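PDB 5LP0: epsin 1 from Danio rerio, which probably binds membranes rich in phosphatidylinositol 4,5-bisphosphate through its ENTH domain, modifies membrane curvature and promotes clathrin-coated invaginations in receptor-mediated endocytosis. Local coordinates for residues M28-Y36 and T67-S77; L52-V62 and T93-D101. All blocks are in the same frame, centred on the assembly; numbering follows the deposited sequence. Where two conformers were deposited one is given.

The two contacts share helix 59-75 but use its two ends: contact 1 its C-terminal half, contact 2 its first turn with the loop that leads into it. Their centres lie 22 Å apart, on opposite sides of the chain's centre, and their segments alternate along the sequence. They meet directly where Met69 CE packs 4.2 Å from Leu52 CD1. Contact 2 contains His61, a probable phosphatidylinositol 4,5-bisphosphate-binding residue, and Asp54, whose side chain is about 4 Å from that of Arg51, another. Contact 1 is set back from the site: between side chains, Leu68 is about 7 Å from Arg51 and Ile31 about 9 Å from Arg13.

Contact 1: residues M28-Y36 and T67-S77; sequences MSEIADLTY and TLMEYLIKTGS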
loop_
_atom_site.group_PDB
_atom_site.type_symbol
_atom_site.label_atom_id
_atom_site.label_comp_id
_atom_site.label_asym_id
_atom_site.label_seq_id
_atom_site.Cartn_x
_atom_site.Cartn_y
_atom_site.Cartn_z
ATOM N N MET A 28 2.569 -2.013 -9.903
ATOM C CA MET A 28 2.688 -0.963 -8.915
ATOM C C MET A 28 3.076 0.335 -9.627
ATOM O O MET A 28 2.587 1.394 -9.271
ATOM C CB MET A 28 3.663 -1.313 -7.774
ATOM C CG MET A 28 3.102 -2.366 -6.733
ATOM S SD MET A 28 4.053 -2.496 -5.185
ATOM C CE MET A 28 5.562 -3.172 -5.844
ATOM N N SER A 29 3.926 0.263 -10.652
ATOM C CA SER A 29 4.310 1.469 -11.373
ATOM C C SER A 29 3.111 2.094 -12.082
ATOM O O SER A 29 2.963 3.305 -12.096
ATOM C CB SER A 29 5.418 1.161 -12.376
ATOM O OG SER A 29 5.812 2.339 -13.057
ATOM N N GLU A 30 2.264 1.266 -12.675
ATOM C CA GLU A 30 1.042 1.766 -13.296
ATOM C C GLU A 30 0.158 2.522 -12.285
ATOM O O GLU A 30 -0.363 3.599 -12.572
ATOM C CB GLU A 30 0.254 0.622 -13.935
ATOM C CG GLU A 30 0.953 -0.029 -15.108
ATOM C CD GLU A 30 0.311 -1.343 -15.531
ATOM O OE1 GLU A 30 -0.896 -1.535 -15.274
ATOM O OE2 GLU A 30 1.019 -2.188 -16.118
ATOM N N ILE A 31 -0.019 1.932 -11.105
ATOM C CA ILE A 31 -0.828 2.539 -10.051
ATOM C C ILE A 31 -0.180 3.872 -9.619
ATOM O O ILE A 31 -0.874 4.874 -9.452
ATOM C CB ILE A 31 -1.039 1.574 -8.869
ATOM C CG1 ILE A 31 -1.775 0.303 -9.348
ATOM C CG2 ILE A 31 -1.844 2.246 -7.767
ATOM C CD1 ILE A 31 -1.759 -0.827 -8.351
ATOM N N ALA A 32 1.153 3.906 -9.511
ATOM C CA ALA A 32 1.842 5.128 -9.136
ATOM C C ALA A 32 1.574 6.233 -10.162
ATOM O O ALA A 32 1.287 7.357 -9.776
ATOM C CB ALA A 32 3.338 4.895 -9.005
ATOM N N ASP A 33 1.650 5.933 -11.463
ATOM C CA ASP A 33 1.331 6.950 -12.460
ATOM C C ASP A 33 -0.110 7.446 -12.302
ATOM O O ASP A 33 -0.369 8.640 -12.412
ATOM C CB ASP A 33 1.512 6.413 -13.884
ATOM C CG ASP A 33 2.963 6.309 -14.294
ATOM O OD1 ASP A 33 3.798 7.074 -13.760
ATOM O OD2 ASP A 33 3.260 5.455 -15.151
ATOM N N LEU A 34 -1.039 6.520 -12.026
ATOM C CA LEU A 34 -2.446 6.889 -11.853
ATOM C C LEU A 34 -2.683 7.779 -10.632
ATOM O O LEU A 34 -3.674 8.504 -10.578
ATOM C CB LEU A 34 -3.349 5.649 -11.802
ATOM C CG LEU A 34 -3.541 4.945 -13.153
ATOM C CD1 LEU A 34 -4.155 3.583 -12.957
ATOM C CD2 LEU A 34 -4.403 5.781 -14.101
ATOM N N THR A 35 -1.817 7.713 -9.624
ATOM C CA THR A 35 -2.010 8.621 -8.474
ATOM C C THR A 35 -1.897 10.112 -8.799
ATOM O O THR A 35 -2.326 10.940 -7.995
ATOM C CB THR A 35 -1.080 8.324 -7.270
ATOM O OG1 THR A 35 0.286 8.584 -7.623
ATOM C CG2 THR A 35 -1.267 6.870 -6.777
ATOM N N TYR A 36 -1.324 10.450 -9.956
ATOM C CA TYR A 36 -1.303 11.835 -10.424
ATOM C C TYR A 36 -2.598 12.234 -11.108
ATOM O O TYR A 36 -2.749 13.377 -11.490
ATOM C CB TYR A 36 -0.133 12.071 -11.378
ATOM C CG TYR A 36 1.213 11.943 -10.731
ATOM C CD1 TYR A 36 1.873 10.724 -10.680
ATOM C CD2 TYR A 36 1.818 13.046 -10.175
ATOM C CE1 TYR A 36 3.128 10.624 -10.081
ATOM C CE2 TYR A 36 3.051 12.964 -9.590
ATOM C CZ TYR A 36 3.694 11.772 -9.553
ATOM O OH TYR A 36 4.913 11.773 -8.942
ATOM N N THR A 67 2.724 -2.926 1.294
ATOM C CA THR A 67 3.778 -2.901 0.281
ATOM C C THR A 67 3.406 -1.924 -0.827
ATOM O O THR A 67 4.215 -1.097 -1.235
ATOM C CB THR A 67 4.000 -4.273 -0.275
ATOM O OG1 THR A 67 4.428 -5.113 0.803
ATOM C CG2 THR A 67 5.071 -4.248 -1.368
ATOM N N LEU A 68 2.155 -1.974 -1.275
ATOM C CA LEU A 68 1.701 -1.051 -2.301
ATOM C C LEU A 68 1.715 0.389 -1.777
ATOM O O LEU A 68 2.211 1.296 -2.457
ATOM C CB LEU A 68 0.319 -1.450 -2.793
ATOM C CG LEU A 68 -0.301 -0.459 -3.775
ATOM C CD1 LEU A 68 0.539 -0.369 -5.050
ATOM C CD2 LEU A 68 -1.717 -0.867 -4.111
ATOM N N MET A 69 1.194 0.627 -0.585
ATOM C CA MET A 69 1.161 1.975 -0.058
ATOM C C MET A 69 2.577 2.525 0.060
ATOM O O MET A 69 2.815 3.679 -0.316
ATOM C CB MET A 69 0.443 2.047 1.288
ATOM C CG MET A 69 0.128 3.492 1.686
ATOM S SD MET A 69 -1.119 4.283 0.598
ATOM C CE MET A 69 -2.592 4.068 1.586
ATOM N N GLU A 70 3.526 1.734 0.542
ATOM C CA GLU A 70 4.900 2.187 0.620
ATOM C C GLU A 70 5.425 2.599 -0.756
ATOM O O GLU A 70 6.050 3.660 -0.925
ATOM C CB GLU A 70 5.776 1.089 1.197
ATOM C CG GLU A 70 7.241 1.495 1.271
ATOM C CD GLU A 70 8.109 0.418 1.865
ATOM O OE1 GLU A 70 7.670 -0.751 1.949
ATOM O OE2 GLU A 70 9.241 0.746 2.264
ATOM N N TYR A 71 5.190 1.754 -1.744
ATOM C CA TYR A 71 5.627 2.049 -3.104
ATOM C C TYR A 71 5.003 3.357 -3.610
ATOM O O TYR A 71 5.671 4.175 -4.243
ATOM C CB TYR A 71 5.253 0.896 -4.029
ATOM C CG TYR A 71 5.748 1.078 -5.448
ATOM C CD1 TYR A 71 6.960 0.566 -5.834
ATOM C CD2 TYR A 71 4.998 1.761 -6.391
ATOM C CE1 TYR A 71 7.411 0.700 -7.121
ATOM C CE2 TYR A 71 5.457 1.930 -7.688
ATOM C CZ TYR A 71 6.671 1.405 -8.040
ATOM O OH TYR A 71 7.145 1.551 -9.319
ATOM N N LEU A 72 3.719 3.578 -3.340
ATOM C CA LEU A 72 3.043 4.792 -3.796
ATOM C C LEU A 72 3.499 6.040 -3.041
ATOM O O LEU A 72 3.604 7.131 -3.608
ATOM C CB LEU A 72 1.539 4.603 -3.638
ATOM C CG LEU A 72 0.879 3.491 -4.448
ATOM C CD1 LEU A 72 -0.634 3.476 -4.178
ATOM C CD2 LEU A 72 1.156 3.622 -5.952
ATOM N N ILE A 73 3.777 5.899 -1.757
ATOM C CA ILE A 73 4.341 6.986 -0.965
ATOM C C ILE A 73 5.665 7.452 -1.576
ATOM O O ILE A 73 5.908 8.665 -1.690
ATOM C CB ILE A 73 4.580 6.527 0.492
ATOM C CG1 ILE A 73 3.253 6.466 1.261
ATOM C CG2 ILE A 73 5.583 7.422 1.209
ATOM C CD1 ILE A 73 3.303 5.558 2.503
ATOM N N LYS A 74 6.492 6.509 -1.999
ATOM C CA LYS A 74 7.839 6.821 -2.492
ATOM C C LYS A 74 7.879 7.164 -3.979
ATOM O O LYS A 74 8.759 7.900 -4.423
ATOM C CB LYS A 74 8.765 5.637 -2.236
ATOM C CG LYS A 74 9.031 5.345 -0.774
ATOM C CD LYS A 74 9.918 4.131 -0.627
ATOM C CE LYS A 74 10.162 3.850 0.829
ATOM N NZ LYS A 74 11.087 2.688 1.021
ATOM N N THR A 75 6.919 6.665 -4.750
ATOM C CA THR A 75 7.009 6.688 -6.211
ATOM C C THR A 75 5.867 7.454 -6.902
ATOM O O THR A 75 5.980 7.824 -8.080
ATOM C CB THR A 75 7.008 5.250 -6.760
ATOM O OG1 THR A 75 7.733 4.381 -5.863
ATOM C CG2 THR A 75 7.647 5.213 -8.107
ATOM N N GLY A 76 4.771 7.660 -6.175
ATOM C CA GLY A 76 3.580 8.282 -6.714
ATOM C C GLY A 76 3.516 9.767 -6.405
ATOM O O GLY A 76 4.496 10.378 -5.977
ATOM N N SER A 77 2.349 10.354 -6.635
ATOM C CA SER A 77 2.089 11.744 -6.269
ATOM C C SER A 77 2.367 11.993 -4.788
ATOM O O SER A 77 2.132 11.123 -3.944
ATOM C CB SER A 77 0.624 12.074 -6.560
ATOM O OG SER A 77 0.264 13.323 -5.997
#
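Met28 and Tyr71 form the dense end of this contact, where the helical segments 28-34 and 67-75 cross at -51° with axes 9.5 Å apart. Met28 CB lies over one face of the Tyr71 ring, 3.8 Å from the centroid in a CH-pi contact. SD stands obliquely above the same ring, a Met-aromatic pair, and a bend about the CG-SD bond brings CE near Tyr71 CD1. The opposite face is covered by Thr75 OG1, whose hydroxyl donates to Tyr71 O. Gripped on both faces, the ring presents its edge to Ala32 CB. Deeper in, Met28 CG touches Leu68 CD1 at 3.7 Å as the two side chains run antiparallel. Leu72 CD2 fits against the backbone of Ala32 and, at 3.8 Å, against Ile31 CG2, while Leu72 also reaches Val80 of helix 78-86.

Toward the C-terminal ends the small residues Ala32 and Gly76 bring the backbones together, their CA atoms only 4.3 Å apart. A side-chain carbon on Gly76 would collide with Thr35 OG1. That hydroxyl sits between the backbone N and the carbonyl carbon of Thr35 (chi1 66°) and donates to Ala32 O at 2.7 Å on a lone pair. It accepts Ser77 N at 2.9 Å in a nearly straight bond (169°). Ser77 starts helix 78-86, its OG capping Arg79 N.

The outer side is looser. Tyr36 is exposed and lays one ring face over Ser77 N and CB, and Tyr71 OH lies 3.5 Å from both CA and CB of Ser29. The chemistry is therefore apolar packing closed by one buried relay of polar atoms, Ser77 N to Thr35 OG1 to Ala32 O, which ties the end of one helix to the start of another.

Contact 2: residues L52-V62 and T93-D101; sequences LNDHGKNWRHV and TLKDFQYID
One water bridges Gly56 and Gln98 across the contact: it accepts from Gly56 N at 3.0 Å and donates to Gln98 O at 2.8 Å, lying in plane at the edge of the His55 ring. No direct hydrogen bond joins the segments; the rest is ring and methyl packing. Tyr99 lies under the Gly56-Lys57 peptide, with Gly56 O 3.3 Å above the ring plane near its centre and Lys57 N nearer the rim. The same Gly56 O accepts Trp59 N, so this carbonyl both closes the turn before helix 59-75 and faces the tyrosine ring. Beside it, Trp59 CD1 approaches Tyr99 CD2 at 3.5 Å; the ring planes differ by 27° but are slid so far that they barely overlap. Cut back to an alanine, Tyr99 would probably leave the Gly56-Lys57 peptide without its ring cover and Trp59 CD1 without its neighbour.

Phe97 carries the inner half. A chi1 of -176° swings its ring away from its own backbone N and toward segment 52-62, where the outer rim meets Trp59 CB at CZ (3.8 Å) and Val62 CG2 at CE1, while Asp54 O meets the edge in plane. Farther along, Leu94 CD1 packs on both Val62 CG1 and Leu52 CD2, with Met66 close by. Across the 52-62 segment, His61 ND1 donates to Asp54 OD1 at 2.6 Å, on the anti side of the carboxylate, a bond that probably orients this imidazole. In the all-helical ENTH fold, the 3-10 turn and loop of 93-101 thus cover the start of helix 59-75 and the residues before it, beside the phosphoinositide site to which His61 probably belongs.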
loop_
_atom_site.group_PDB
_atom_site.type_symbol
_atom_site.label_atom_id
_atom_site.label_comp_id
_atom_site.label_asym_id
_atom_site.label_seq_id
_atom_site.Cartn_x
_atom_site.Cartn_y
_atom_site.Cartn_z
ATOM N N LEU A 52 -6.299 -2.438 3.759
ATOM C CA LEU A 52 -5.579 -2.266 5.013
ATOM C C LEU A 52 -6.459 -2.502 6.248
ATOM O O LEU A 52 -5.939 -2.599 7.364
ATOM C CB LEU A 52 -4.979 -0.853 5.088
ATOM C CG LEU A 52 -3.750 -0.596 4.209
ATOM C CD1 LEU A 52 -3.410 0.877 4.230
ATOM C CD2 LEU A 52 -2.522 -1.415 4.631
ATOM N N ASN A 53 -7.766 -2.610 6.031
ATOM C CA ASN A 53 -8.751 -2.783 7.100
ATOM C C ASN A 53 -9.405 -4.175 7.071
ATOM O O ASN A 53 -10.413 -4.403 7.741
ATOM C CB ASN A 53 -9.832 -1.698 6.923
ATOM C CG ASN A 53 -10.715 -1.520 8.142
ATOM O OD1 ASN A 53 -10.266 -1.647 9.288
ATOM N ND2 ASN A 53 -11.982 -1.207 7.902
ATOM N N ASP A 54 -8.825 -5.099 6.316
ATOM C CA ASP A 54 -9.210 -6.518 6.354
ATOM C C ASP A 54 -8.517 -7.242 7.514
ATOM O O ASP A 54 -7.639 -6.676 8.184
ATOM C CB ASP A 54 -8.904 -7.172 5.004
ATOM C CG ASP A 54 -9.937 -6.824 3.937
ATOM O OD1 ASP A 54 -9.641 -7.047 2.743
ATOM O OD2 ASP A 54 -11.038 -6.352 4.292
ATOM N N HIS A 55 -8.916 -8.493 7.763
ATOM C CA HIS A 55 -8.458 -9.217 8.929
ATOM C C HIS A 55 -8.386 -10.700 8.641
ATOM O O HIS A 55 -8.859 -11.198 7.619
ATOM C CB HIS A 55 -9.442 -8.995 10.080
ATOM C CG HIS A 55 -9.627 -7.558 10.449
ATOM N ND1 HIS A 55 -8.774 -6.893 11.304
ATOM C CD2 HIS A 55 -10.560 -6.652 10.068
ATOM C CE1 HIS A 55 -9.172 -5.639 11.433
ATOM N NE2 HIS A 55 -10.255 -5.470 10.699
ATOM N N GLY A 56 -7.822 -11.404 9.621
ATOM C CA GLY A 56 -7.873 -12.859 9.696
ATOM C C GLY A 56 -7.255 -13.542 8.496
ATOM O O GLY A 56 -6.123 -13.254 8.131
ATOM N N LYS A 57 -8.031 -14.424 7.875
ATOM C CA LYS A 57 -7.588 -15.178 6.704
ATOM C C LYS A 57 -7.275 -14.273 5.518
ATOM O O LYS A 57 -6.642 -14.701 4.546
ATOM C CB LYS A 57 -8.647 -16.223 6.314
ATOM C CG LYS A 57 -9.926 -15.635 5.741
ATOM C CD LYS A 57 -10.937 -16.717 5.450
ATOM C CE LYS A 57 -12.279 -16.138 5.064
ATOM N NZ LYS A 57 -13.283 -17.220 4.835
ATOM N N ASN A 58 -7.717 -13.019 5.597
ATOM C CA ASN A 58 -7.411 -12.029 4.556
ATOM C C ASN A 58 -6.218 -11.153 4.927
ATOM O O ASN A 58 -6.023 -10.086 4.357
ATOM C CB ASN A 58 -8.626 -11.153 4.290
ATOM C CG ASN A 58 -9.712 -11.887 3.548
ATOM O OD1 ASN A 58 -9.468 -12.549 2.532
ATOM N ND2 ASN A 58 -10.923 -11.798 4.065
ATOM N N TRP A 59 -5.390 -11.619 5.853
ATOM C CA TRP A 59 -4.211 -10.872 6.296
ATOM C C TRP A 59 -3.287 -10.429 5.159
ATOM O O TRP A 59 -2.662 -9.348 5.239
ATOM C CB TRP A 59 -3.400 -11.676 7.302
ATOM C CG TRP A 59 -2.702 -12.846 6.691
ATOM C CD1 TRP A 59 -3.187 -14.125 6.561
ATOM C CD2 TRP A 59 -1.385 -12.858 6.136
ATOM N NE1 TRP A 59 -2.255 -14.912 5.940
ATOM C CE2 TRP A 59 -1.135 -14.167 5.681
ATOM C CE3 TRP A 59 -0.384 -11.885 5.984
ATOM C CZ2 TRP A 59 0.066 -14.530 5.073
ATOM C CZ3 TRP A 59 0.808 -12.250 5.378
ATOM C CH2 TRP A 59 1.027 -13.562 4.940
ATOM N N ARG A 60 -3.187 -11.216 4.085
ATOM C CA ARG A 60 -2.255 -10.857 3.021
ATOM C C ARG A 60 -2.763 -9.609 2.265
ATOM O O ARG A 60 -1.971 -8.880 1.691
ATOM C CB ARG A 60 -2.011 -12.003 2.044
ATOM C CG ARG A 60 -0.627 -11.898 1.424
ATOM C CD ARG A 60 -0.409 -12.921 0.330
ATOM N NE ARG A 60 -0.652 -14.275 0.816
ATOM C CZ ARG A 60 0.276 -15.068 1.338
ATOM N NH1 ARG A 60 1.533 -14.655 1.452
ATOM N NH2 ARG A 60 -0.059 -16.287 1.749
ATOM N N HIS A 61 -4.068 -9.348 2.292
ATOM C CA HIS A 61 -4.604 -8.089 1.766
ATOM C C HIS A 61 -3.917 -6.955 2.483
ATOM O O HIS A 61 -3.534 -5.968 1.862
ATOM C CB HIS A 61 -6.107 -7.950 2.042
ATOM C CG HIS A 61 -6.981 -8.786 1.161
ATOM N ND1 HIS A 61 -8.351 -8.823 1.311
ATOM C CD2 HIS A 61 -6.686 -9.623 0.138
ATOM C CE1 HIS A 61 -8.867 -9.635 0.404
ATOM N NE2 HIS A 61 -7.885 -10.114 -0.332
ATOM N N VAL A 62 -3.764 -7.088 3.796
ATOM C CA VAL A 62 -3.243 -5.994 4.615
ATOM C C VAL A 62 -1.743 -5.861 4.365
ATOM O O VAL A 62 -1.214 -4.766 4.139
ATOM C CB VAL A 62 -3.476 -6.277 6.136
ATOM C CG1 VAL A 62 -2.953 -5.114 6.992
ATOM C CG2 VAL A 62 -4.947 -6.531 6.442
ATOM N N THR A 93 -2.522 1.234 13.727
ATOM C CA THR A 93 -3.318 0.171 14.308
ATOM C C THR A 93 -2.774 -1.187 13.892
ATOM O O THR A 93 -2.961 -2.169 14.608
ATOM C CB THR A 93 -4.789 0.313 13.929
ATOM O OG1 THR A 93 -5.553 -0.620 14.668
ATOM C CG2 THR A 93 -5.059 0.087 12.428
ATOM N N LEU A 94 -2.105 -1.234 12.746
ATOM C CA LEU A 94 -1.621 -2.495 12.204
ATOM C C LEU A 94 -0.416 -3.061 12.962
ATOM O O LEU A 94 -0.070 -4.233 12.796
ATOM C CB LEU A 94 -1.299 -2.352 10.725
ATOM C CG LEU A 94 -2.505 -1.913 9.877
ATOM C CD1 LEU A 94 -2.088 -1.720 8.402
ATOM C CD2 LEU A 94 -3.668 -2.881 9.991
ATOM N N LYS A 95 0.208 -2.237 13.800
ATOM C CA LYS A 95 1.268 -2.711 14.693
ATOM C C LYS A 95 0.676 -3.649 15.743
ATOM O O LYS A 95 1.416 -4.351 16.402
ATOM C CB LYS A 95 1.988 -1.530 15.351
ATOM C CG LYS A 95 2.732 -0.647 14.329
ATOM C CD LYS A 95 3.314 0.634 14.909
ATOM C CE LYS A 95 4.347 0.328 15.958
ATOM N NZ LYS A 95 4.940 1.585 16.482
ATOM N N ASP A 96 -0.655 -3.646 15.872
ATOM C CA ASP A 96 -1.381 -4.531 16.790
ATOM C C ASP A 96 -2.082 -5.693 16.108
ATOM O O ASP A 96 -2.787 -6.459 16.769
ATOM C CB ASP A 96 -2.447 -3.746 17.573
ATOM C CG ASP A 96 -1.889 -2.526 18.260
ATOM O OD1 ASP A 96 -0.833 -2.641 18.905
ATOM O OD2 ASP A 96 -2.514 -1.443 18.155
ATOM N N PHE A 97 -1.908 -5.825 14.799
ATOM C CA PHE A 97 -2.626 -6.830 14.024
ATOM C C PHE A 97 -2.256 -8.238 14.466
ATOM O O PHE A 97 -1.084 -8.541 14.618
ATOM C CB PHE A 97 -2.313 -6.639 12.540
ATOM C CG PHE A 97 -3.071 -7.549 11.621
ATOM C CD1 PHE A 97 -4.217 -7.109 10.990
ATOM C CD2 PHE A 97 -2.627 -8.837 11.357
ATOM C CE1 PHE A 97 -4.899 -7.918 10.125
ATOM C CE2 PHE A 97 -3.332 -9.652 10.484
ATOM C CZ PHE A 97 -4.480 -9.182 9.886
ATOM N N GLN A 98 -3.266 -9.084 14.660
ATOM C CA GLN A 98 -3.067 -10.479 15.073
ATOM C C GLN A 98 -3.628 -11.439 14.049
ATOM O O GLN A 98 -4.760 -11.276 13.592
ATOM C CB GLN A 98 -3.802 -10.778 16.393
ATOM C CG GLN A 98 -3.507 -9.849 17.550
ATOM C CD GLN A 98 -2.062 -9.898 18.002
ATOM O OE1 GLN A 98 -1.521 -10.963 18.281
ATOM N NE2 GLN A 98 -1.426 -8.732 18.073
ATOM N N TYR A 99 -2.860 -12.465 13.713
ATOM C CA TYR A 99 -3.422 -13.637 13.038
ATOM C C TYR A 99 -2.537 -14.862 13.145
ATOM O O TYR A 99 -1.394 -14.846 12.701
ATOM C CB TYR A 99 -3.728 -13.354 11.561
ATOM C CG TYR A 99 -4.429 -14.522 10.894
ATOM C CD1 TYR A 99 -5.676 -14.944 11.339
ATOM C CD2 TYR A 99 -3.847 -15.204 9.834
ATOM C CE1 TYR A 99 -6.339 -16.000 10.740
ATOM C CE2 TYR A 99 -4.501 -16.296 9.236
ATOM C CZ TYR A 99 -5.747 -16.663 9.686
ATOM O OH TYR A 99 -6.386 -17.724 9.093
ATOM N N ILE A 100 -3.116 -15.915 13.722
ATOM C CA ILE A 100 -2.511 -17.243 13.767
ATOM C C ILE A 100 -3.260 -18.078 12.735
ATOM O O ILE A 100 -4.487 -18.168 12.793
ATOM C CB ILE A 100 -2.687 -17.887 15.166
ATOM C CG1 ILE A 100 -2.083 -16.978 16.240
ATOM C CG2 ILE A 100 -2.071 -19.309 15.224
ATOM C CD1 ILE A 100 -0.639 -16.631 15.987
ATOM N N ASP A 101 -2.543 -18.642 11.768
ATOM C CA ASP A 101 -3.207 -19.464 10.773
ATOM C C ASP A 101 -3.448 -20.888 11.300
ATOM O O ASP A 101 -3.111 -21.215 12.443
ATOM C CB ASP A 101 -2.482 -19.444 9.414
ATOM C CG ASP A 101 -1.178 -20.205 9.405
ATOM O OD1 ASP A 101 -0.950 -21.049 10.299
ATOM O OD2 ASP A 101 -0.382 -19.962 8.462
HETATM O O HOH W 1 -6.981 -10.181 12.243
#